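Local coordinates for mandelate racemase/muconate lactonizing enzyme family protein (Roseovarius nubinhibens ISM, PDB 3U4F) that binds magnesium in an enolase-superfamily barrel and probably acts as a hydro-lyase or racemase on an acid substrate not yet identified, at residues 50-58 against 99-107; 185-193 against 218-227. All coordinates share one frame; numbering follows the deposited sequence.

Interaction 1: residues 50-58 against 99-107; sequences WGQVSTYHS and YLRRAMAGV
Gly51 and Gly106, two residues without side chains, meet where the strand ends: the CA of Gly51 is 4.0 Å from the carbonyl O of Gly106. One residue on, the carbonyl O of Gln52 receives a CA-H...O contact from Gly106 CA at 3.3 Å; the Gln52 side chain leads away from the helix, its amide bonded to Leu313 N and Ser312 OG. Val53 then lays CB and CG1 over the carbonyl O of Arg102. At Ser54 the CB rests 3.6 Å from CG of Arg102, and the hydroxyl, anti to the backbone N (chi1 177°), is carried round to donate to the carbonyl O of Thr55. The extended Arg102 chain brings NH1 to a water within hydrogen-bonding distance of the carbonyl O of Ser54 and of Tyr56, which links the guanidinium to the turn; NE bonds Ser98. His57, N-cap of helix 58-73, sets CB 3.4 Å from OH of Tyr99. The contact joins the antiparallel sheet of the N-terminal capping domain to that domain's helices, at the dimer interface, where Arg102 NH2 bonds Lys94 O of the second subunit. Strand 48-52, outermost of the sheet within this chain, thus passes across helix 98-119 into helix 58-73.

Interaction 2: residues 185-193 against 218-227; sequences TEEIVPTMR and LGKLLQDHGF
Val189 is the apolar centre of this helix pair, and both its methyls are engaged. CG2 meets CD2 of Leu222 at 3.7 Å and, more loosely, CD1 of Leu218. CG1, anti to the backbone N (chi1 175°), sits among CG of Leu221, CB of His225 and the ring of Phe227, whose CE1 lies 3.7 Å away. The Phe227 ring also offers its edge to the carbonyl O of Val189, and CD2 of Leu222 sits over one of its faces, near the rim. Toward the start of the helices, CG2 of Thr185 packs 3.7 Å from CD1 of Leu218, while its hydroxyl bonds Asp179 and Gly171.

Farther out, Pro190 lies over one face of the His225 imidazole: its CA is 3.9 Å from the ring centroid, a CH-pi contact. The ring's rotation is fixed by ND1, which donates to the carbonyl O of Leu221 within the ring plane.

At the polar edge, Arg193 bends at chi2 and chi3 and brings its guanidinium to the helix end. NE gives a fairly straight bond of 2.9 Å to the carbonyl O of His225, in the guanidinium plane; NH2 reaches the carbonyl O of Gly226, also at 2.9 Å, from well above that carbonyl's plane. NH1 bonds the carbonyls of Gly197 and Ala200, so one guanidinium ties together the ends of both helices. Gly226, with positive phi, is the C' residue of a Schellman motif closing helix 212-224. Two nearly parallel helices (17° apart) following one another round the barrel, with strand 201-205 between them in sequence, form part of the outer layer of a TIM barrel, here the enolase-superfamily barrel.

Interaction 1 precedes interaction 2 along the chain, and the two lie on opposite sides of its centre, their own centres 36 Å apart and their nearest atoms about 19 Å apart. They share no helix or strand. Residues 50-58 and 99-107 belong to the N-terminal domain and reach the second subunit; residues 185-193 and 218-227 pair consecutive outer helices of the barrel, where no other chain touches them. The 50-58 loop comes from the capping domain toward the pocket, the side chain of Tyr56 about 9 Å from the bound guanidine, as in this superfamily, where that domain closes over the barrel's metal site. Interaction 2 is packing on the barrel's outside.

Interaction 1: residues 50-58 against 99-107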
ATOM      1  N   TRP A  50     -23.760  -4.422  10.143  1.00  9.00           N
ATOM      2  CA  TRP A  50     -22.589  -5.279  10.327  1.00  8.48           C
ATOM      3  C   TRP A  50     -21.857  -5.487   8.997  1.00  8.76           C
ATOM      4  O   TRP A  50     -22.492  -5.758   7.970  1.00  8.82           O
ATOM      5  CB  TRP A  50     -23.069  -6.653  10.818  1.00  8.23           C
ATOM      6  CG  TRP A  50     -23.415  -6.667  12.305  1.00  9.90           C
ATOM      7  CD1 TRP A  50     -24.634  -6.416  12.892  1.00 13.21           C
ATOM      8  CD2 TRP A  50     -22.488  -6.887  13.376  1.00 11.57           C
ATOM      9  NE1 TRP A  50     -24.522  -6.507  14.291  1.00 11.28           N
ATOM     10  CE2 TRP A  50     -23.210  -6.788  14.601  1.00 12.50           C
ATOM     11  CE3 TRP A  50     -21.110  -7.172  13.417  1.00 11.74           C
ATOM     12  CZ2 TRP A  50     -22.591  -6.976  15.853  1.00 11.26           C
ATOM     13  CZ3 TRP A  50     -20.494  -7.362  14.651  1.00 11.32           C
ATOM     14  CH2 TRP A  50     -21.234  -7.281  15.856  1.00 11.35           C
ATOM     15  N   GLY A  51     -20.525  -5.370   9.027  1.00  8.05           N
ATOM     16  CA  GLY A  51     -19.656  -5.608   7.867  1.00  6.84           C
ATOM     17  C   GLY A  51     -18.426  -6.385   8.324  1.00  6.85           C
ATOM     18  O   GLY A  51     -18.378  -6.890   9.470  1.00  6.96           O
ATOM     19  N   GLN A  52     -17.447  -6.506   7.441  1.00  6.14           N
ATOM     20  CA  GLN A  52     -16.236  -7.263   7.756  1.00  7.00           C
ATOM     21  C   GLN A  52     -15.064  -6.582   7.102  1.00  7.18           C
ATOM     22  O   GLN A  52     -15.164  -6.112   5.963  1.00  6.32           O
ATOM     23  CB  GLN A  52     -16.357  -8.711   7.272  1.00  7.63           C
ATOM     24  CG  GLN A  52     -15.221  -9.644   7.718  1.00  4.89           C
ATOM     25  CD  GLN A  52     -15.164 -10.872   6.832  1.00  6.57           C
ATOM     26  OE1 GLN A  52     -16.011 -11.750   6.931  1.00  5.26           O
ATOM     27  NE2 GLN A  52     -14.172 -10.916   5.936  1.00  6.78           N
ATOM     28  N   VAL A  53     -13.969  -6.435   7.848  1.00  7.74           N
ATOM     29  CA  VAL A  53     -12.703  -6.074   7.210  1.00  7.40           C
ATOM     30  C   VAL A  53     -12.140  -7.279   6.446  1.00  7.43           C
ATOM     31  O   VAL A  53     -12.545  -8.435   6.661  1.00  7.17           O
ATOM     32  CB  VAL A  53     -11.668  -5.549   8.255  1.00  6.51           C
ATOM     33  CG1 VAL A  53     -12.196  -4.272   8.960  1.00  6.88           C
ATOM     34  CG2 VAL A  53     -11.301  -6.648   9.268  1.00  8.90           C
ATOM     35  N   SER A  54     -11.164  -7.043   5.576  1.00  7.94           N
ATOM     36  CA  SER A  54     -10.509  -8.186   4.963  1.00  8.93           C
ATOM     37  C   SER A  54      -9.945  -9.151   5.997  1.00  8.81           C
ATOM     38  O   SER A  54      -9.458  -8.730   7.066  1.00  8.77           O
ATOM     39  CB  SER A  54      -9.383  -7.749   4.011  1.00  9.53           C
ATOM     40  OG  SER A  54      -8.766  -8.920   3.531  1.00 13.36           O
ATOM     41  N   THR A  55     -10.011 -10.447   5.678  1.00  7.41           N
ATOM     42  CA  THR A  55      -9.325 -11.484   6.443  1.00  7.77           C
ATOM     43  C   THR A  55      -7.820 -11.318   6.311  1.00  8.38           C
ATOM     44  O   THR A  55      -7.355 -10.630   5.401  1.00  7.84           O
ATOM     45  CB  THR A  55      -9.686 -12.885   5.938  1.00  8.13           C
ATOM     46  OG1 THR A  55      -9.588 -12.913   4.504  1.00  8.25           O
ATOM     47  CG2 THR A  55     -11.138 -13.246   6.350  1.00  8.96           C
ATOM     48  N   TYR A  56      -7.132 -11.888   7.304  1.00  8.46           N
ATOM     49  CA  TYR A  56      -5.675 -12.071   7.431  1.00 10.14           C
ATOM     50  C   TYR A  56      -5.058 -10.834   8.086  1.00  8.73           C
ATOM     51  O   TYR A  56      -5.141  -9.732   7.551  1.00  8.41           O
ATOM     52  CB  TYR A  56      -4.993 -12.459   6.120  1.00 11.20           C
ATOM     53  CG  TYR A  56      -5.653 -13.644   5.416  1.00 15.92           C
ATOM     54  CD1 TYR A  56      -5.627 -14.919   5.981  1.00 19.31           C
ATOM     55  CD2 TYR A  56      -6.289 -13.480   4.175  1.00 19.31           C
ATOM     56  CE1 TYR A  56      -6.238 -16.017   5.328  1.00 21.79           C
ATOM     57  CE2 TYR A  56      -6.892 -14.569   3.516  1.00 22.14           C
ATOM     58  CZ  TYR A  56      -6.858 -15.822   4.098  1.00 21.91           C
ATOM     59  OH  TYR A  56      -7.473 -16.871   3.439  1.00 26.17           O
ATOM     60  N   HIS A  57      -4.510 -11.044   9.278  1.00  7.92           N
ATOM     61  CA  HIS A  57      -4.002  -9.949  10.110  1.00  7.52           C
ATOM     62  C   HIS A  57      -5.093  -8.897  10.377  1.00  7.19           C
ATOM     63  O   HIS A  57      -4.843  -7.701  10.415  1.00  5.35           O
ATOM     64  CB  HIS A  57      -2.685  -9.375   9.500  1.00  7.40           C
ATOM     65  CG  HIS A  57      -1.654 -10.437   9.229  1.00  8.56           C
ATOM     66  ND1 HIS A  57      -0.914 -10.496   8.060  1.00 11.06           N
ATOM     67  CD2 HIS A  57      -1.298 -11.528   9.948  1.00  8.27           C
ATOM     68  CE1 HIS A  57      -0.130 -11.562   8.083  1.00  4.56           C
ATOM     69  NE2 HIS A  57      -0.348 -12.209   9.211  1.00 14.98           N
ATOM     70  N   SER A  58      -6.322  -9.376  10.596  1.00  7.12           N
ATOM     71  CA  SER A  58      -7.467  -8.480  10.742  1.00  6.97           C
ATOM     72  C   SER A  58      -7.355  -7.611  11.988  1.00  7.44           C
ATOM     73  O   SER A  58      -7.936  -6.548  12.034  1.00  6.73           O
ATOM     74  CB  SER A  58      -8.762  -9.276  10.782  1.00  6.96           C
ATOM     75  OG  SER A  58      -8.890 -10.011   9.582  1.00  7.41           O
ATOM     76  N   TYR A  99      -3.506  -1.840   3.792  1.00  7.62           N
ATOM     77  CA  TYR A  99      -4.167  -1.813   5.120  1.00  7.37           C
ATOM     78  C   TYR A  99      -5.285  -0.784   5.223  1.00  6.74           C
ATOM     79  O   TYR A  99      -6.365  -1.075   5.758  1.00  7.10           O
ATOM     80  CB  TYR A  99      -3.164  -1.671   6.269  1.00  6.85           C
ATOM     81  CG  TYR A  99      -2.611  -3.006   6.757  1.00  7.30           C
ATOM     82  CD1 TYR A  99      -3.427  -3.910   7.468  1.00  7.18           C
ATOM     83  CD2 TYR A  99      -1.283  -3.361   6.526  1.00  4.53           C
ATOM     84  CE1 TYR A  99      -2.938  -5.110   7.926  1.00  7.14           C
ATOM     85  CE2 TYR A  99      -0.781  -4.595   6.966  1.00  4.75           C
ATOM     86  CZ  TYR A  99      -1.600  -5.441   7.688  1.00  7.79           C
ATOM     87  OH  TYR A  99      -1.101  -6.646   8.135  1.00  7.18           O
ATOM     88  N   LEU A 100      -5.040   0.414   4.708  1.00  6.05           N
ATOM     89  CA  LEU A 100      -6.052   1.443   4.796  1.00  6.84           C
ATOM     90  C   LEU A 100      -7.342   0.989   4.100  1.00  7.53           C
ATOM     91  O   LEU A 100      -8.441   1.235   4.602  1.00  7.17           O
ATOM     92  CB  LEU A 100      -5.564   2.758   4.199  1.00  6.02           C
ATOM     93  CG  LEU A 100      -6.498   3.977   4.428  1.00  7.77           C
ATOM     94  CD1 LEU A 100      -6.491   4.451   5.873  1.00  8.94           C
ATOM     95  CD2 LEU A 100      -6.110   5.154   3.488  1.00  8.89           C
ATOM     96  N   ARG A 101      -7.189   0.367   2.934  1.00  6.53           N
ATOM     97  CA  ARG A 101      -8.319  -0.085   2.165  1.00  6.45           C
ATOM     98  C   ARG A 101      -9.033  -1.285   2.781  1.00  6.23           C
ATOM     99  O   ARG A 101     -10.277  -1.342   2.784  1.00  6.48           O
ATOM    100  CB  ARG A 101      -7.902  -0.239   0.681  1.00  6.34           C
ATOM    101  CG  ARG A 101      -7.653   1.172   0.076  1.00  8.38           C
ATOM    102  CD  ARG A 101      -6.453   1.291  -0.828  1.00  9.96           C
ATOM    103  NE  ARG A 101      -6.233   2.680  -1.244  1.00 12.18           N
ATOM    104  CZ  ARG A 101      -5.464   3.554  -0.581  1.00 13.73           C
ATOM    105  NH1 ARG A 101      -4.830   3.203   0.537  1.00 10.49           N
ATOM    106  NH2 ARG A 101      -5.343   4.801  -1.028  1.00 16.51           N
ATOM    107  N   ARG A 102      -8.276  -2.213   3.361  1.00  6.37           N
ATOM    108  CA  ARG A 102      -8.884  -3.347   4.066  1.00  6.16           C
ATOM    109  C   ARG A 102      -9.768  -2.838   5.211  1.00  7.06           C
ATOM    110  O   ARG A 102     -10.829  -3.421   5.496  1.00  7.43           O
ATOM    111  CB  ARG A 102      -7.811  -4.286   4.632  1.00  6.45           C
ATOM    112  CG  ARG A 102      -6.983  -5.056   3.568  1.00  5.77           C
ATOM    113  CD  ARG A 102      -5.746  -5.657   4.216  1.00  6.36           C
ATOM    114  NE  ARG A 102      -4.901  -6.411   3.285  1.00  7.46           N
ATOM    115  CZ  ARG A 102      -4.795  -7.742   3.284  1.00  7.84           C
ATOM    116  NH1 ARG A 102      -5.502  -8.508   4.147  1.00  6.77           N
ATOM    117  NH2 ARG A 102      -4.020  -8.315   2.398  1.00  8.18           N
ATOM    118  N   ALA A 103      -9.325  -1.746   5.848  1.00  5.92           N
ATOM    119  CA  ALA A 103     -10.031  -1.167   6.995  1.00  6.83           C
ATOM    120  C   ALA A 103     -11.302  -0.442   6.508  1.00  7.35           C
ATOM    121  O   ALA A 103     -12.403  -0.636   7.035  1.00  8.19           O
ATOM    122  CB  ALA A 103      -9.080  -0.181   7.743  1.00  6.28           C
HETATM  123  N   MSE A 104     -11.142   0.368   5.479  1.00  6.69           N
HETATM  124  CA  MSE A 104     -12.270   1.115   4.923  1.00  7.71           C
HETATM  125  C   MSE A 104     -13.396   0.166   4.488  1.00  7.64           C
HETATM  126  O   MSE A 104     -14.597   0.473   4.600  1.00  6.41           O
HETATM  127  CB  MSE A 104     -11.773   1.876   3.696  1.00  9.05           C
HETATM  128  CG  MSE A 104     -11.120   3.228   3.983  1.00 12.63           C
HETATM  129 SE   MSE A 104     -10.012   3.773   2.405  1.00 27.18          SE
HETATM  130  CE  MSE A 104     -11.419   3.819   1.053  1.00 19.26           C
ATOM    131  N   ALA A 105     -12.989  -0.993   3.978  1.00  7.28           N
ATOM    132  CA  ALA A 105     -13.924  -1.997   3.496  1.00  7.09           C
ATOM    133  C   ALA A 105     -14.883  -2.465   4.584  1.00  8.25           C
ATOM    134  O   ALA A 105     -16.058  -2.771   4.286  1.00  7.81           O
ATOM    135  CB  ALA A 105     -13.145  -3.214   2.897  1.00  8.89           C
ATOM    136  N   GLY A 106     -14.396  -2.574   5.821  1.00  7.06           N
ATOM    137  CA  GLY A 106     -15.252  -2.991   6.940  1.00  7.34           C
ATOM    138  C   GLY A 106     -16.326  -1.960   7.247  1.00  7.27           C
ATOM    139  O   GLY A 106     -17.460  -2.297   7.598  1.00  7.71           O
ATOM    140  N   VAL A 107     -15.970  -0.693   7.130  1.00  7.52           N
ATOM    141  CA  VAL A 107     -16.963   0.372   7.364  1.00  8.46           C
ATOM    142  C   VAL A 107     -17.983   0.440   6.225  1.00  8.66           C
ATOM    143  O   VAL A 107     -19.193   0.552   6.453  1.00  7.91           O
ATOM    144  CB  VAL A 107     -16.310   1.744   7.567  1.00  8.28           C
ATOM    145  CG1 VAL A 107     -17.391   2.823   7.915  1.00  9.45           C
ATOM    146  CG2 VAL A 107     -15.243   1.665   8.672  1.00  7.10           C
TER
HETATM  147  O   HOH W   1      -6.838  -7.694   6.973  1.00  9.35           O

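Interaction 2: residues 185-193 against 218-227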
ATOM      1  N   THR A 185       2.673 -28.642 -13.501  1.00 14.01           N
ATOM      2  CA  THR A 185       1.740 -27.861 -14.336  1.00 14.93           C
ATOM      3  C   THR A 185       1.424 -28.555 -15.658  1.00 15.41           C
ATOM      4  O   THR A 185       0.266 -28.573 -16.101  1.00 15.84           O
ATOM      5  CB  THR A 185       2.255 -26.433 -14.553  1.00 14.66           C
ATOM      6  OG1 THR A 185       2.392 -25.820 -13.276  1.00 13.86           O
ATOM      7  CG2 THR A 185       1.303 -25.600 -15.422  1.00 15.06           C
ATOM      8  N   GLU A 186       2.441 -29.161 -16.277  1.00 15.74           N
ATOM      9  CA  GLU A 186       2.222 -29.884 -17.532  1.00 16.31           C
ATOM     10  C   GLU A 186       1.314 -31.099 -17.337  1.00 16.57           C
ATOM     11  O   GLU A 186       0.621 -31.508 -18.256  1.00 16.84           O
ATOM     12  CB  GLU A 186       3.557 -30.297 -18.181  1.00 16.60           C
ATOM     13  CG  GLU A 186       4.347 -29.109 -18.674  1.00 19.01           C
ATOM     14  CD  GLU A 186       5.312 -28.534 -17.635  1.00 22.00           C
ATOM     15  OE1 GLU A 186       5.296 -28.931 -16.435  1.00 18.51           O
ATOM     16  OE2 GLU A 186       6.114 -27.666 -18.045  1.00 25.24           O
ATOM     17  N   GLU A 187       1.327 -31.662 -16.137  1.00 16.96           N
ATOM     18  CA  GLU A 187       0.496 -32.810 -15.829  1.00 17.44           C
ATOM     19  C   GLU A 187      -0.935 -32.395 -15.499  1.00 17.00           C
ATOM     20  O   GLU A 187      -1.881 -33.051 -15.918  1.00 16.22           O
ATOM     21  CB  GLU A 187       1.078 -33.615 -14.669  1.00 18.11           C
ATOM     22  CG  GLU A 187       0.262 -34.889 -14.349  1.00 21.91           C
ATOM     23  CD  GLU A 187       0.739 -35.610 -13.097  1.00 30.35           C
ATOM     24  OE1 GLU A 187       1.791 -35.217 -12.541  1.00 34.04           O
ATOM     25  OE2 GLU A 187       0.058 -36.579 -12.663  1.00 31.92           O
ATOM     26  N   ILE A 188      -1.096 -31.307 -14.741  1.00 16.32           N
ATOM     27  CA  ILE A 188      -2.426 -30.974 -14.209  1.00 14.88           C
ATOM     28  C   ILE A 188      -3.400 -30.536 -15.304  1.00 15.04           C
ATOM     29  O   ILE A 188      -4.575 -30.847 -15.238  1.00 15.46           O
ATOM     30  CB  ILE A 188      -2.349 -29.923 -13.055  1.00 14.34           C
ATOM     31  CG1 ILE A 188      -3.633 -29.948 -12.204  1.00 14.40           C
ATOM     32  CG2 ILE A 188      -2.091 -28.553 -13.601  1.00 13.94           C
ATOM     33  CD1 ILE A 188      -3.517 -29.233 -10.846  1.00 12.37           C
ATOM     34  N   VAL A 189      -2.903 -29.832 -16.308  1.00 14.95           N
ATOM     35  CA  VAL A 189      -3.747 -29.319 -17.384  1.00 15.46           C
ATOM     36  C   VAL A 189      -4.436 -30.475 -18.135  1.00 15.89           C
ATOM     37  O   VAL A 189      -5.661 -30.537 -18.111  1.00 14.61           O
ATOM     38  CB  VAL A 189      -2.969 -28.337 -18.313  1.00 15.87           C
ATOM     39  CG1 VAL A 189      -3.823 -27.900 -19.511  1.00 14.31           C
ATOM     40  CG2 VAL A 189      -2.524 -27.123 -17.497  1.00 16.49           C
ATOM     41  N   PRO A 190      -3.663 -31.405 -18.758  1.00 16.51           N
ATOM     42  CA  PRO A 190      -4.326 -32.522 -19.443  1.00 17.36           C
ATOM     43  C   PRO A 190      -5.114 -33.424 -18.487  1.00 17.83           C
ATOM     44  O   PRO A 190      -6.151 -33.973 -18.883  1.00 18.39           O
ATOM     45  CB  PRO A 190      -3.144 -33.295 -20.082  1.00 17.53           C
ATOM     46  CG  PRO A 190      -1.976 -32.989 -19.186  1.00 17.66           C
ATOM     47  CD  PRO A 190      -2.195 -31.491 -18.927  1.00 16.95           C
ATOM     48  N   THR A 191      -4.649 -33.553 -17.246  1.00 17.57           N
ATOM     49  CA  THR A 191      -5.317 -34.405 -16.246  1.00 18.46           C
ATOM     50  C   THR A 191      -6.725 -33.932 -15.880  1.00 17.75           C
ATOM     51  O   THR A 191      -7.663 -34.743 -15.778  1.00 16.67           O
ATOM     52  CB  THR A 191      -4.495 -34.526 -14.970  1.00 18.69           C
ATOM     53  OG1 THR A 191      -3.310 -35.268 -15.242  1.00 20.09           O
ATOM     54  CG2 THR A 191      -5.278 -35.242 -13.880  1.00 20.52           C
HETATM   55  N   MSE A 192      -6.877 -32.626 -15.678  1.00 17.22           N
HETATM   56  CA  MSE A 192      -8.205 -32.080 -15.400  1.00 17.48           C
HETATM   57  C   MSE A 192      -9.170 -32.272 -16.564  1.00 16.54           C
HETATM   58  O   MSE A 192     -10.309 -32.632 -16.357  1.00 15.67           O
HETATM   59  CB  MSE A 192      -8.135 -30.599 -15.016  1.00 17.41           C
HETATM   60  CG  MSE A 192      -7.398 -30.340 -13.689  1.00 20.40           C
HETATM   61 SE   MSE A 192      -8.164 -31.295 -12.142  1.00 36.08          SE
HETATM   62  CE  MSE A 192      -9.941 -30.532 -12.146  1.00 28.69           C
ATOM     63  N   ARG A 193      -8.731 -32.012 -17.782  1.00 16.94           N
ATOM     64  CA  ARG A 193      -9.630 -32.163 -18.907  1.00 17.03           C
ATOM     65  C   ARG A 193     -10.013 -33.633 -19.128  1.00 18.51           C
ATOM     66  O   ARG A 193     -11.175 -33.937 -19.425  1.00 17.07           O
ATOM     67  CB  ARG A 193      -9.049 -31.564 -20.181  1.00 17.02           C
ATOM     68  CG  ARG A 193      -9.945 -31.718 -21.444  1.00 17.92           C
ATOM     69  CD  ARG A 193     -11.401 -31.181 -21.256  1.00 18.38           C
ATOM     70  NE  ARG A 193     -11.470 -29.735 -20.995  1.00 17.11           N
ATOM     71  CZ  ARG A 193     -12.491 -29.097 -20.406  1.00 18.46           C
ATOM     72  NH1 ARG A 193     -13.558 -29.767 -19.966  1.00 15.36           N
ATOM     73  NH2 ARG A 193     -12.442 -27.778 -20.246  1.00 17.17           N
ATOM     74  N   LEU A 218       2.336 -21.865 -21.625  1.00 11.33           N
ATOM     75  CA  LEU A 218       1.248 -22.472 -20.837  1.00 11.20           C
ATOM     76  C   LEU A 218      -0.118 -22.159 -21.428  1.00 10.98           C
ATOM     77  O   LEU A 218      -0.983 -23.051 -21.480  1.00 12.28           O
ATOM     78  CB  LEU A 218       1.277 -22.029 -19.369  1.00 10.01           C
ATOM     79  CG  LEU A 218       0.150 -22.499 -18.416  1.00 11.22           C
ATOM     80  CD1 LEU A 218      -0.035 -24.007 -18.466  1.00 11.47           C
ATOM     81  CD2 LEU A 218       0.450 -22.045 -16.966  1.00  9.07           C
ATOM     82  N   GLY A 219      -0.336 -20.911 -21.832  1.00 10.97           N
ATOM     83  CA  GLY A 219      -1.604 -20.513 -22.439  1.00 11.87           C
ATOM     84  C   GLY A 219      -1.984 -21.355 -23.654  1.00 13.17           C
ATOM     85  O   GLY A 219      -3.168 -21.650 -23.873  1.00 12.28           O
ATOM     86  N   LYS A 220      -0.986 -21.742 -24.449  1.00 13.23           N
ATOM     87  CA  LYS A 220      -1.230 -22.662 -25.590  1.00 14.76           C
ATOM     88  C   LYS A 220      -1.676 -24.045 -25.156  1.00 14.20           C
ATOM     89  O   LYS A 220      -2.569 -24.629 -25.775  1.00 15.37           O
ATOM     90  CB  LYS A 220       0.023 -22.850 -26.462  1.00 15.38           C
ATOM     91  CG  LYS A 220       0.681 -21.585 -26.909  1.00 19.61           C
ATOM     92  CD  LYS A 220      -0.252 -20.661 -27.598  1.00 24.52           C
ATOM     93  CE  LYS A 220       0.519 -19.456 -28.066  1.00 29.00           C
ATOM     94  NZ  LYS A 220       1.645 -19.857 -28.957  1.00 30.70           N
ATOM     95  N   LEU A 221      -1.033 -24.588 -24.129  1.00 13.39           N
ATOM     96  CA  LEU A 221      -1.421 -25.876 -23.566  1.00 13.24           C
ATOM     97  C   LEU A 221      -2.859 -25.804 -23.001  1.00 13.04           C
ATOM     98  O   LEU A 221      -3.652 -26.731 -23.161  1.00 12.77           O
ATOM     99  CB  LEU A 221      -0.438 -26.291 -22.466  1.00 13.85           C
ATOM    100  CG  LEU A 221      -0.638 -27.615 -21.719  1.00 14.78           C
ATOM    101  CD1 LEU A 221      -0.492 -28.831 -22.673  1.00 18.45           C
ATOM    102  CD2 LEU A 221       0.375 -27.744 -20.572  1.00 16.23           C
ATOM    103  N   LEU A 222      -3.178 -24.711 -22.311  1.00 11.95           N
ATOM    104  CA  LEU A 222      -4.528 -24.524 -21.740  1.00 11.01           C
ATOM    105  C   LEU A 222      -5.568 -24.503 -22.869  1.00 11.59           C
ATOM    106  O   LEU A 222      -6.630 -25.142 -22.781  1.00 12.12           O
ATOM    107  CB  LEU A 222      -4.579 -23.185 -20.981  1.00 10.04           C
ATOM    108  CG  LEU A 222      -3.720 -23.076 -19.725  1.00  9.13           C
ATOM    109  CD1 LEU A 222      -3.793 -21.653 -19.168  1.00  8.46           C
ATOM    110  CD2 LEU A 222      -4.153 -24.083 -18.699  1.00  8.42           C
ATOM    111  N   GLN A 223      -5.256 -23.768 -23.927  1.00 12.76           N
ATOM    112  CA  GLN A 223      -6.112 -23.708 -25.113  1.00 14.74           C
ATOM    113  C   GLN A 223      -6.298 -25.090 -25.749  1.00 15.93           C
ATOM    114  O   GLN A 223      -7.428 -25.449 -26.080  1.00 16.59           O
ATOM    115  CB  GLN A 223      -5.563 -22.701 -26.111  1.00 14.76           C
ATOM    116  CG  GLN A 223      -5.749 -21.252 -25.646  1.00 15.47           C
ATOM    117  CD  GLN A 223      -5.037 -20.235 -26.510  1.00 17.46           C
ATOM    118  OE1 GLN A 223      -4.203 -20.586 -27.364  1.00 21.69           O
ATOM    119  NE2 GLN A 223      -5.338 -18.976 -26.293  1.00 12.97           N
ATOM    120  N   ASP A 224      -5.202 -25.848 -25.909  1.00 16.48           N
ATOM    121  CA  ASP A 224      -5.266 -27.250 -26.429  1.00 18.25           C
ATOM    122  C   ASP A 224      -6.193 -28.154 -25.589  1.00 17.84           C
ATOM    123  O   ASP A 224      -6.851 -29.075 -26.110  1.00 16.84           O
ATOM    124  CB  ASP A 224      -3.876 -27.894 -26.470  1.00 18.23           C
ATOM    125  CG  ASP A 224      -2.937 -27.255 -27.488  1.00 20.96           C
ATOM    126  OD1 ASP A 224      -3.364 -26.444 -28.344  1.00 21.81           O
ATOM    127  OD2 ASP A 224      -1.736 -27.588 -27.412  1.00 24.89           O
ATOM    128  N   HIS A 225      -6.263 -27.885 -24.286  1.00 16.59           N
ATOM    129  CA  HIS A 225      -7.122 -28.686 -23.418  1.00 16.73           C
ATOM    130  C   HIS A 225      -8.419 -28.019 -22.998  1.00 16.03           C
ATOM    131  O   HIS A 225      -9.084 -28.478 -22.094  1.00 16.57           O
ATOM    132  CB  HIS A 225      -6.334 -29.239 -22.228  1.00 17.24           C
ATOM    133  CG  HIS A 225      -5.307 -30.255 -22.634  1.00 20.71           C
ATOM    134  ND1 HIS A 225      -4.044 -29.903 -23.061  1.00 24.51           N
ATOM    135  CD2 HIS A 225      -5.375 -31.604 -22.735  1.00 20.88           C
ATOM    136  CE1 HIS A 225      -3.367 -30.994 -23.379  1.00 23.83           C
ATOM    137  NE2 HIS A 225      -4.150 -32.041 -23.184  1.00 24.05           N
ATOM    138  N   GLY A 226      -8.796 -26.959 -23.696  1.00 15.74           N
ATOM    139  CA  GLY A 226     -10.104 -26.378 -23.505  1.00 15.22           C
ATOM    140  C   GLY A 226     -10.327 -25.662 -22.177  1.00 14.10           C
ATOM    141  O   GLY A 226     -11.479 -25.489 -21.763  1.00 14.77           O
ATOM    142  N   PHE A 227      -9.254 -25.222 -21.518  1.00 12.78           N
ATOM    143  CA  PHE A 227      -9.434 -24.281 -20.401  1.00 11.33           C
ATOM    144  C   PHE A 227     -10.004 -22.947 -20.890  1.00 10.97           C
ATOM    145  O   PHE A 227      -9.794 -22.535 -22.048  1.00 10.74           O
ATOM    146  CB  PHE A 227      -8.129 -24.061 -19.625  1.00 11.62           C
ATOM    147  CG  PHE A 227      -7.816 -25.132 -18.618  1.00 10.80           C
ATOM    148  CD1 PHE A 227      -7.590 -26.473 -19.011  1.00 11.54           C
ATOM    149  CD2 PHE A 227      -7.681 -24.795 -17.266  1.00  9.96           C
ATOM    150  CE1 PHE A 227      -7.243 -27.457 -18.063  1.00 11.55           C
ATOM    151  CE2 PHE A 227      -7.353 -25.763 -16.308  1.00  8.13           C
ATOM    152  CZ  PHE A 227      -7.126 -27.094 -16.705  1.00 12.24           C
TER